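Long-range contacts in D-alanyl-D-alanine carboxypeptidase (Penicillin binding protein) family protein (Francisella tularensis subsp. tularensis, PDB 6OSU), which probably removes C-terminal D-alanine residues from peptidoglycan precursor peptides, acting as a serine-type D-Ala-D-Ala carboxypeptidase of the S11 penicillin-binding protein family: residues D198-V203 / L267-D272; A206-S211 / K254-V259; I232-V237 / K247-F252. All coordinates share one frame; numbering follows the deposited sequence.

Interaction 1. Residues D198-V203 / L267-D272; sequences DDKGLV and LLFTFD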
loop_
_atom_site.group_PDB
_atom_site.type_symbol
_atom_site.label_atom_id
_atom_site.label_comp_id
_atom_site.label_asym_id
_atom_site.label_seq_id
_atom_site.Cartn_x
_atom_site.Cartn_y
_atom_site.Cartn_z
ATOM N N ASP A 198 8.990 -6.698 -4.451
ATOM C CA ASP A 198 10.024 -7.061 -3.492
ATOM C C ASP A 198 11.303 -7.558 -4.160
ATOM O O ASP A 198 12.272 -7.857 -3.456
ATOM C CB ASP A 198 9.488 -8.122 -2.520
ATOM C CG ASP A 198 10.343 -8.259 -1.269
ATOM O OD1 ASP A 198 10.685 -7.224 -0.657
ATOM O OD2 ASP A 198 10.669 -9.405 -0.890
ATOM N N ASP A 199 11.333 -7.644 -5.493
ATOM C CA ASP A 199 12.542 -8.073 -6.192
ATOM C C ASP A 199 13.684 -7.097 -5.940
ATOM O O ASP A 199 13.529 -5.884 -6.106
ATOM C CB ASP A 199 12.280 -8.189 -7.696
ATOM C CG ASP A 199 11.417 -9.384 -8.057
ATOM O OD1 ASP A 199 10.937 -10.080 -7.136
ATOM O OD2 ASP A 199 11.222 -9.629 -9.267
ATOM N N LYS A 200 14.840 -7.634 -5.544
ATOM C CA LYS A 200 15.987 -6.783 -5.238
ATOM C C LYS A 200 16.585 -6.165 -6.496
ATOM O O LYS A 200 17.161 -5.073 -6.433
ATOM C CB LYS A 200 17.050 -7.586 -4.488
ATOM C CG LYS A 200 16.544 -8.284 -3.231
ATOM C CD LYS A 200 16.325 -7.306 -2.087
ATOM C CE LYS A 200 14.878 -7.328 -1.613
ATOM N NZ LYS A 200 14.407 -8.712 -1.320
ATOM N N GLY A 201 16.461 -6.835 -7.634
ATOM C CA GLY A 201 17.025 -6.312 -8.861
ATOM C C GLY A 201 16.611 -7.146 -10.053
ATOM O O GLY A 201 15.760 -8.033 -9.952
ATOM N N LEU A 202 17.232 -6.849 -11.193
ATOM C CA LEU A 202 16.923 -7.514 -12.453
ATOM C C LEU A 202 18.216 -7.891 -13.160
ATOM O O LEU A 202 19.017 -7.016 -13.507
ATOM C CB LEU A 202 16.061 -6.619 -13.351
ATOM C CG LEU A 202 15.828 -7.121 -14.780
ATOM C CD1 LEU A 202 15.105 -8.461 -14.781
ATOM C CD2 LEU A 202 15.064 -6.095 -15.597
ATOM N N VAL A 203 18.416 -9.188 -13.368
ATOM C CA VAL A 203 19.516 -9.709 -14.174
ATOM C C VAL A 203 18.948 -9.998 -15.556
ATOM O O VAL A 203 18.182 -10.951 -15.731
ATOM C CB VAL A 203 20.134 -10.965 -13.546
ATOM C CG1 VAL A 203 21.342 -11.423 -14.355
ATOM C CG2 VAL A 203 20.513 -10.702 -12.096
ATOM N N LEU A 267 14.456 0.962 0.641
ATOM C CA LEU A 267 13.817 0.392 1.823
ATOM C C LEU A 267 13.844 -1.131 1.815
ATOM O O LEU A 267 13.857 -1.752 2.885
ATOM C CB LEU A 267 12.376 0.891 1.925
ATOM C CG LEU A 267 12.086 1.981 2.954
ATOM C CD1 LEU A 267 12.966 3.195 2.717
ATOM C CD2 LEU A 267 10.617 2.365 2.905
ATOM N N LEU A 268 13.847 -1.749 0.628
ATOM C CA LEU A 268 13.900 -3.207 0.552
ATOM C C LEU A 268 15.110 -3.756 1.293
ATOM O O LEU A 268 15.027 -4.804 1.942
ATOM C CB LEU A 268 13.932 -3.662 -0.907
ATOM C CG LEU A 268 12.699 -3.411 -1.768
ATOM C CD1 LEU A 268 12.912 -4.017 -3.147
ATOM C CD2 LEU A 268 11.456 -3.980 -1.103
ATOM N N PHE A 269 16.240 -3.058 1.212
ATOM C CA PHE A 269 17.482 -3.525 1.811
ATOM C C PHE A 269 17.656 -3.061 3.250
ATOM O O PHE A 269 18.306 -3.757 4.042
ATOM C CB PHE A 269 18.679 -3.049 0.979
ATOM C CG PHE A 269 18.512 -3.254 -0.503
ATOM C CD1 PHE A 269 19.016 -4.388 -1.123
ATOM C CD2 PHE A 269 17.848 -2.312 -1.278
ATOM C CE1 PHE A 269 18.859 -4.578 -2.486
ATOM C CE2 PHE A 269 17.686 -2.497 -2.639
ATOM C CZ PHE A 269 18.195 -3.631 -3.244
ATOM N N THR A 270 17.091 -1.909 3.610
ATOM C CA THR A 270 17.338 -1.291 4.908
ATOM C C THR A 270 16.216 -1.515 5.914
ATOM O O THR A 270 16.494 -1.805 7.082
ATOM C CB THR A 270 17.572 0.215 4.738
ATOM O OG1 THR A 270 16.412 0.825 4.156
ATOM C CG2 THR A 270 18.774 0.465 3.839
ATOM N N PHE A 271 14.956 -1.395 5.502
ATOM C CA PHE A 271 13.829 -1.459 6.426
ATOM C C PHE A 271 13.356 -2.902 6.560
ATOM O O PHE A 271 13.016 -3.545 5.560
ATOM C CB PHE A 271 12.690 -0.560 5.949
ATOM C CG PHE A 271 11.686 -0.229 7.019
ATOM C CD1 PHE A 271 11.777 0.960 7.727
ATOM C CD2 PHE A 271 10.649 -1.102 7.311
ATOM C CE1 PHE A 271 10.854 1.270 8.707
ATOM C CE2 PHE A 271 9.725 -0.800 8.292
ATOM C CZ PHE A 271 9.824 0.387 8.991
ATOM N N ASP A 272 13.326 -3.401 7.794
ATOM C CA ASP A 272 12.904 -4.774 8.042
ATOM C C ASP A 272 11.411 -4.925 7.778
ATOM O O ASP A 272 10.589 -4.208 8.358
ATOM C CB ASP A 272 13.224 -5.176 9.479
ATOM C CG ASP A 272 13.532 -6.654 9.615
ATOM O OD1 ASP A 272 14.723 -7.022 9.508
ATOM O OD2 ASP A 272 12.588 -7.451 9.820
#
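With CG of Leu268 swung opposite the carbonyl carbon (chi1 -67°) and its chain then extended, its two methyls reach the turn at Asp198-Lys200; CG of Lys200 is likewise opposite its own carbonyl carbon (chi1 -54°) before later bends fold this chain past Leu268 and Phe269. The contact joins two connecting pieces of the S11 penicillin-binding fold: the turn that enters strand 201-205, and helix 267-270, which in the chain follows strand 258-262 and precedes strand 274-282, the strand carrying Lys278, a predicted substrate-binding residue.

Leucine suits this place because a branched apolar chain can rest both methyls on the turn by van der Waals contact. Leu268 CD1 lies 3.6 Å from the backbone O of Asp199, while Leu268 CD2 is 3.4 Å from OD1 of Asp198. Lys200 CE lies 3.9 Å from Leu268 CB. Lysine can lie along hydrocarbon in this way and still carry its charge back to its own turn, where Lys200 NZ makes a weak hydrogen bond to the O of Asp198 (3.1 Å). The Lys200 methylenes and the Phe269 side chain run past one another in opposite senses, Lys200 CD meeting Phe269 CE1 at 3.7 Å. At the ring edge, close to the ring plane, CZ of Phe269 stands 3.6 Å from the backbone O of Lys200.

Interaction 2. Residues A206-S211 / K254-V259; sequences ATKQDS and KGDNFV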
loop_
_atom_site.group_PDB
_atom_site.type_symbol
_atom_site.label_atom_id
_atom_site.label_comp_id
_atom_site.label_asym_id
_atom_site.label_seq_id
_atom_site.Cartn_x
_atom_site.Cartn_y
_atom_site.Cartn_z
ATOM N N ALA A 206 20.246 -9.127 -22.433
ATOM C CA ALA A 206 19.766 -8.322 -23.549
ATOM C C ALA A 206 19.920 -9.047 -24.881
ATOM O O ALA A 206 19.193 -8.746 -25.834
ATOM C CB ALA A 206 20.498 -6.982 -23.583
ATOM N N THR A 207 20.854 -9.996 -24.972
ATOM C CA THR A 207 21.040 -10.730 -26.220
ATOM C C THR A 207 19.848 -11.637 -26.503
ATOM O O THR A 207 19.231 -11.554 -27.572
ATOM C CB THR A 207 22.337 -11.542 -26.170
ATOM O OG1 THR A 207 23.463 -10.654 -26.168
ATOM C CG2 THR A 207 22.430 -12.473 -27.370
ATOM N N LYS A 208 19.508 -12.508 -25.555
ATOM C CA LYS A 208 18.359 -13.393 -25.697
ATOM C C LYS A 208 17.035 -12.707 -25.397
ATOM O O LYS A 208 15.982 -13.279 -25.703
ATOM C CB LYS A 208 18.516 -14.607 -24.777
ATOM C CG LYS A 208 19.343 -15.742 -25.357
ATOM C CD LYS A 208 20.122 -16.450 -24.260
ATOM C CE LYS A 208 20.474 -17.878 -24.644
ATOM N NZ LYS A 208 19.466 -18.846 -24.124
ATOM N N GLN A 209 17.063 -11.508 -24.816
ATOM C CA GLN A 209 15.863 -10.807 -24.361
ATOM C C GLN A 209 15.080 -11.677 -23.376
ATOM O O GLN A 209 13.920 -12.036 -23.589
ATOM C CB GLN A 209 14.998 -10.371 -25.546
ATOM C CG GLN A 209 15.620 -9.276 -26.401
ATOM C CD GLN A 209 15.502 -7.907 -25.766
ATOM O OE1 GLN A 209 14.439 -7.291 -25.797
ATOM N NE2 GLN A 209 16.593 -7.423 -25.180
ATOM N N ASP A 210 15.762 -12.028 -22.290
ATOM C CA ASP A 210 15.157 -12.760 -21.186
ATOM C C ASP A 210 15.983 -12.502 -19.934
ATOM O O ASP A 210 17.116 -12.023 -20.005
ATOM C CB ASP A 210 15.072 -14.261 -21.478
ATOM C CG ASP A 210 14.088 -14.975 -20.569
ATOM O OD1 ASP A 210 12.989 -15.332 -21.042
ATOM O OD2 ASP A 210 14.402 -15.159 -19.375
ATOM N N SER A 211 15.402 -12.826 -18.786
ATOM C CA SER A 211 16.042 -12.584 -17.503
ATOM C C SER A 211 16.612 -13.875 -16.922
ATOM O O SER A 211 16.383 -14.977 -17.424
ATOM C CB SER A 211 15.051 -11.950 -16.523
ATOM O OG SER A 211 13.928 -12.790 -16.327
ATOM N N LYS A 254 28.664 -17.306 -23.464
ATOM C CA LYS A 254 29.895 -16.540 -23.616
ATOM C C LYS A 254 29.695 -15.475 -24.687
ATOM O O LYS A 254 29.474 -15.798 -25.859
ATOM C CB LYS A 254 31.069 -17.456 -23.961
ATOM C CG LYS A 254 31.468 -18.382 -22.816
ATOM C CD LYS A 254 32.798 -19.085 -23.062
ATOM C CE LYS A 254 32.612 -20.411 -23.785
ATOM N NZ LYS A 254 33.667 -21.389 -23.399
ATOM N N GLY A 255 29.768 -14.206 -24.282
ATOM C CA GLY A 255 29.599 -13.092 -25.188
ATOM C C GLY A 255 28.230 -12.445 -25.159
ATOM O O GLY A 255 28.047 -11.399 -25.794
ATOM N N ASP A 256 27.270 -13.033 -24.449
ATOM C CA ASP A 256 25.939 -12.448 -24.346
ATOM C C ASP A 256 25.975 -11.160 -23.533
ATOM O O ASP A 256 26.660 -11.067 -22.513
ATOM C CB ASP A 256 24.977 -13.451 -23.710
ATOM C CG ASP A 256 24.469 -14.479 -24.703
ATOM O OD1 ASP A 256 23.235 -14.610 -24.844
ATOM O OD2 ASP A 256 25.304 -15.134 -25.363
ATOM N N ASN A 257 25.231 -10.158 -23.987
ATOM C CA ASN A 257 25.203 -8.869 -23.314
ATOM C C ASN A 257 24.187 -8.895 -22.181
ATOM O O ASN A 257 23.026 -9.261 -22.387
ATOM C CB ASN A 257 24.872 -7.744 -24.291
ATOM C CG ASN A 257 24.848 -6.389 -23.619
ATOM O OD1 ASN A 257 25.894 -5.812 -23.325
ATOM N ND2 ASN A 257 23.651 -5.869 -23.373
ATOM N N PHE A 258 24.623 -8.489 -20.994
ATOM C CA PHE A 258 23.781 -8.479 -19.808
ATOM C C PHE A 258 23.735 -7.081 -19.209
ATOM O O PHE A 258 24.759 -6.394 -19.128
ATOM C CB PHE A 258 24.293 -9.467 -18.760
ATOM C CG PHE A 258 23.714 -10.846 -18.885
ATOM C CD1 PHE A 258 24.217 -11.744 -19.809
ATOM C CD2 PHE A 258 22.675 -11.247 -18.062
ATOM C CE1 PHE A 258 23.689 -13.016 -19.919
ATOM C CE2 PHE A 258 22.142 -12.518 -18.166
ATOM C CZ PHE A 258 22.654 -13.404 -19.094
ATOM N N VAL A 259 22.541 -6.667 -18.800
ATOM C CA VAL A 259 22.333 -5.438 -18.043
ATOM C C VAL A 259 21.894 -5.828 -16.640
ATOM O O VAL A 259 21.004 -6.671 -16.472
ATOM C CB VAL A 259 21.294 -4.523 -18.713
ATOM C CG1 VAL A 259 21.119 -3.252 -17.904
ATOM C CG2 VAL A 259 21.711 -4.197 -20.139
#
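Thr207 meets the chain at Asp256 and Asn257 with every atom of its side chain. Its CB lies 3.5 Å from OD1 of Asp256. There the side chain forks: chi1 of -68° sets OG1 opposite its own carbonyl carbon and CG2 opposite its own backbone N, so that the hydroxyl faces the backbone of Asn257 and the methyl faces the carboxylate. Thr207 OG1 accepts the N-H of Asn257 at 2.9 Å in a nearly straight bond (171°), and Thr207 CG2 rests 3.4 Å from Asp256 OD1. The Thr207 and Asp256 side chains cross at about a right angle. A beta-branched hydroxyl residue fits well, since it offers an acceptor and a small apolar branch at once.

The backbone O of Asn257 turns back to the same loop. Ala206 N donates to Asn257 O at 2.8 Å, bent to 131°. A weak bond of 3.5 Å from Thr207 N to Asn257 O adds to it. These bonds continue the antiparallel pairing of strands 201-205 and 258-262 beyond the strand end, into the turn of the beta-hairpin formed by strands 201-205 and 210-212. Gln209 and Asp210, both facing Asn205, make a G1 beta bulge where that hairpin closes, and Gln209 NE2 braces the turn by donating to Ala206 O at 3.0 Å. Ala206 is buried, and its lone methyl fits beside Asn257. Asp256 OD1 also receives a weak hydrogen bond from Asn205 ND2. Lys208 CD lies 3.7 Å from Asp256 OD1, while Lys208 NZ stays 5.7 Å from Asp256 OD1, too far for a salt bridge, though the opposite charges may attract weakly.

Interaction 3. Residues I232-V237 / K247-F252; sequences IESYTV and KCNKLF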
loop_
_atom_site.group_PDB
_atom_site.type_symbol
_atom_site.label_atom_id
_atom_site.label_comp_id
_atom_site.label_asym_id
_atom_site.label_seq_id
_atom_site.Cartn_x
_atom_site.Cartn_y
_atom_site.Cartn_z
ATOM N N ILE A 232 32.179 -12.454 -19.642
ATOM C CA ILE A 232 33.504 -12.988 -19.928
ATOM C C ILE A 232 33.618 -14.436 -19.479
ATOM O O ILE A 232 34.034 -15.302 -20.246
ATOM C CB ILE A 232 34.582 -12.101 -19.266
ATOM C CG1 ILE A 232 34.719 -10.779 -20.028
ATOM C CG2 ILE A 232 35.908 -12.831 -19.165
ATOM C CD1 ILE A 232 35.446 -9.697 -19.250
ATOM N N GLU A 233 33.229 -14.719 -18.238
ATOM C CA GLU A 233 33.228 -16.071 -17.696
ATOM C C GLU A 233 31.813 -16.462 -17.298
ATOM O O GLU A 233 31.131 -15.710 -16.591
ATOM C CB GLU A 233 34.165 -16.175 -16.490
ATOM C CG GLU A 233 35.608 -16.466 -16.851
ATOM C CD GLU A 233 35.760 -17.804 -17.538
ATOM O OE1 GLU A 233 36.590 -17.912 -18.467
ATOM O OE2 GLU A 233 35.034 -18.746 -17.150
ATOM N N SER A 234 31.376 -17.641 -17.752
ATOM C CA SER A 234 30.069 -18.153 -17.354
ATOM C C SER A 234 30.021 -18.421 -15.856
ATOM O O SER A 234 29.059 -18.044 -15.179
ATOM C CB SER A 234 29.732 -19.424 -18.137
ATOM O OG SER A 234 29.249 -19.123 -19.436
ATOM N N TYR A 235 31.053 -19.072 -15.321
ATOM C CA TYR A 235 31.140 -19.348 -13.894
ATOM C C TYR A 235 32.475 -18.861 -13.349
ATOM O O TYR A 235 33.502 -18.912 -14.031
ATOM C CB TYR A 235 30.964 -20.849 -13.591
ATOM C CG TYR A 235 31.737 -21.775 -14.507
ATOM C CD1 TYR A 235 33.115 -21.920 -14.382
ATOM C CD2 TYR A 235 31.086 -22.522 -15.480
ATOM C CE1 TYR A 235 33.824 -22.767 -15.213
ATOM C CE2 TYR A 235 31.787 -23.375 -16.313
ATOM C CZ TYR A 235 33.155 -23.493 -16.175
ATOM O OH TYR A 235 33.861 -24.337 -17.001
ATOM N N THR A 236 32.441 -18.380 -12.103
ATOM C CA THR A 236 33.644 -18.022 -11.369
ATOM C C THR A 236 33.862 -18.886 -10.135
ATOM O O THR A 236 34.944 -18.820 -9.539
ATOM C CB THR A 236 33.604 -16.536 -10.958
ATOM O OG1 THR A 236 34.912 -15.963 -11.060
ATOM C CG2 THR A 236 33.095 -16.364 -9.530
ATOM N N VAL A 237 32.883 -19.710 -9.753
ATOM C CA VAL A 237 32.994 -20.523 -8.549
ATOM C C VAL A 237 34.042 -21.607 -8.756
ATOM O O VAL A 237 34.155 -22.188 -9.844
ATOM C CB VAL A 237 31.622 -21.117 -8.187
ATOM C CG1 VAL A 237 31.713 -21.997 -6.947
ATOM C CG2 VAL A 237 30.618 -19.997 -7.969
ATOM N N LYS A 247 24.568 -25.622 -16.646
ATOM C CA LYS A 247 23.454 -24.698 -16.466
ATOM C C LYS A 247 23.953 -23.268 -16.306
ATOM O O LYS A 247 23.257 -22.321 -16.688
ATOM C CB LYS A 247 22.591 -25.124 -15.275
ATOM C CG LYS A 247 22.831 -24.368 -13.982
ATOM C CD LYS A 247 21.617 -24.484 -13.075
ATOM C CE LYS A 247 21.949 -24.126 -11.640
ATOM N NZ LYS A 247 20.790 -24.368 -10.735
ATOM N N CYS A 248 25.161 -23.090 -15.763
ATOM C CA CYS A 248 25.802 -21.782 -15.816
ATOM C C CYS A 248 26.130 -21.390 -17.250
ATOM O O CYS A 248 26.084 -20.204 -17.594
ATOM C CB CYS A 248 27.073 -21.773 -14.967
ATOM S SG CYS A 248 26.815 -22.020 -13.192
ATOM N N ASN A 249 26.448 -22.368 -18.100
ATOM C CA ASN A 249 26.807 -22.061 -19.479
ATOM C C ASN A 249 25.584 -21.725 -20.321
ATOM O O ASN A 249 25.687 -20.941 -21.272
ATOM C CB ASN A 249 27.571 -23.233 -20.095
ATOM C CG ASN A 249 29.014 -23.293 -19.636
ATOM O OD1 ASN A 249 29.430 -24.247 -18.977
ATOM N ND2 ASN A 249 29.791 -22.274 -19.989
ATOM N N LYS A 250 24.425 -22.304 -19.995
ATOM C CA LYS A 250 23.205 -22.015 -20.743
ATOM C C LYS A 250 22.566 -20.701 -20.305
ATOM O O LYS A 250 22.083 -19.935 -21.145
ATOM C CB LYS A 250 22.204 -23.162 -20.584
ATOM C CG LYS A 250 20.917 -22.974 -21.374
ATOM C CD LYS A 250 19.836 -23.948 -20.923
ATOM C CE LYS A 250 20.202 -25.388 -21.243
ATOM N NZ LYS A 250 19.982 -25.716 -22.679
ATOM N N LEU A 251 22.550 -20.430 -18.997
ATOM C CA LEU A 251 21.947 -19.200 -18.494
ATOM C C LEU A 251 22.838 -17.989 -18.731
ATOM O O LEU A 251 22.330 -16.882 -18.943
ATOM C CB LEU A 251 21.641 -19.337 -17.003
ATOM C CG LEU A 251 20.647 -20.431 -16.612
ATOM C CD1 LEU A 251 20.572 -20.574 -15.098
ATOM C CD2 LEU A 251 19.274 -20.140 -17.198
ATOM N N PHE A 252 24.155 -18.176 -18.694
ATOM C CA PHE A 252 25.120 -17.108 -18.948
ATOM C C PHE A 252 26.076 -17.586 -20.029
ATOM O O PHE A 252 27.191 -18.035 -19.730
ATOM C CB PHE A 252 25.882 -16.727 -17.678
ATOM C CG PHE A 252 25.001 -16.271 -16.553
ATOM C CD1 PHE A 252 24.576 -14.954 -16.477
ATOM C CD2 PHE A 252 24.607 -17.156 -15.563
ATOM C CE1 PHE A 252 23.769 -14.528 -15.434
ATOM C CE2 PHE A 252 23.803 -16.737 -14.520
ATOM C CZ PHE A 252 23.384 -15.420 -14.456
#
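A hydrogen bond is modelled from Ser234 OG to the backbone O of Phe252. The separation of 2.3 Å between Ser234 OG and Phe252 O is implausibly short and is better read as uncertainty in the atomic positions than as unusual strength, so the bond is doubtful in detail. The orientation is consistent with it: the Ser234 CB points at the other segment, and chi1 of -80° turns OG opposite the carbonyl carbon of its own residue, toward the place where the chain leaves the helix. A small hydroxyl residue can be buried here while offering a polar partner to a carbonyl just past the helix end. The N-H of the same residue, Phe252, still bonds to Cys248 O (Phe252 N to Cys248 O 3.0 Å), the last bond of the helical pattern in this segment.

Van der Waals contacts add to it. Ser234 CB lies 3.8 Å from Cys248 O. Tyr235 takes the less common chi1 of 45°, with CG between the backbone N and the carbonyl carbon, and this presents one ring edge to the helix. Tyr235 CD2 touches Cys248 CB at 4.1 Å, and Tyr235 CE2 comes beside the amide of Asn249, whose plane stands 77° from that of the ring. The flat tyrosine thus spans two consecutive helix residues.

The covalent link is the disulfide between Cys248 and Cys220, which ties helix 242-251 to the end of helix 214-220. Thr236, the next residue after Tyr235, pairs through its backbone with Cys220 as well. The segment 232-237 leaves strand 231-233, the partner of strand 223-224, and passes across the end of helix 242-251, while the Phe252 ring leads away to pack on Phe224 of strand 223-224, Pro222, and Arg217 of helix 214-220.

How the interactions relate
The three contacts are nested along the chain: interaction 3 lies within the loop closed by interaction 2, and that within the loop closed by interaction 1. Interactions 2 and 3 have centres 12 Å apart; interaction 1 lies 22 and 24 Å from them. Strand 201-205 is the common thread. It begins in interaction 1, lies between strands 210-212 and 258-262 of the three-stranded sheet, and ends at interaction 2. Phe258 meets Val203 and Phe252, which links segments of all three. The sheet thus connects the region around helix 242-251, away from the predicted catalytic and substrate-binding residues, with helix 267-270, whose Leu268 side chain is about 10 Å from that of Lys278, predicted to bind substrate.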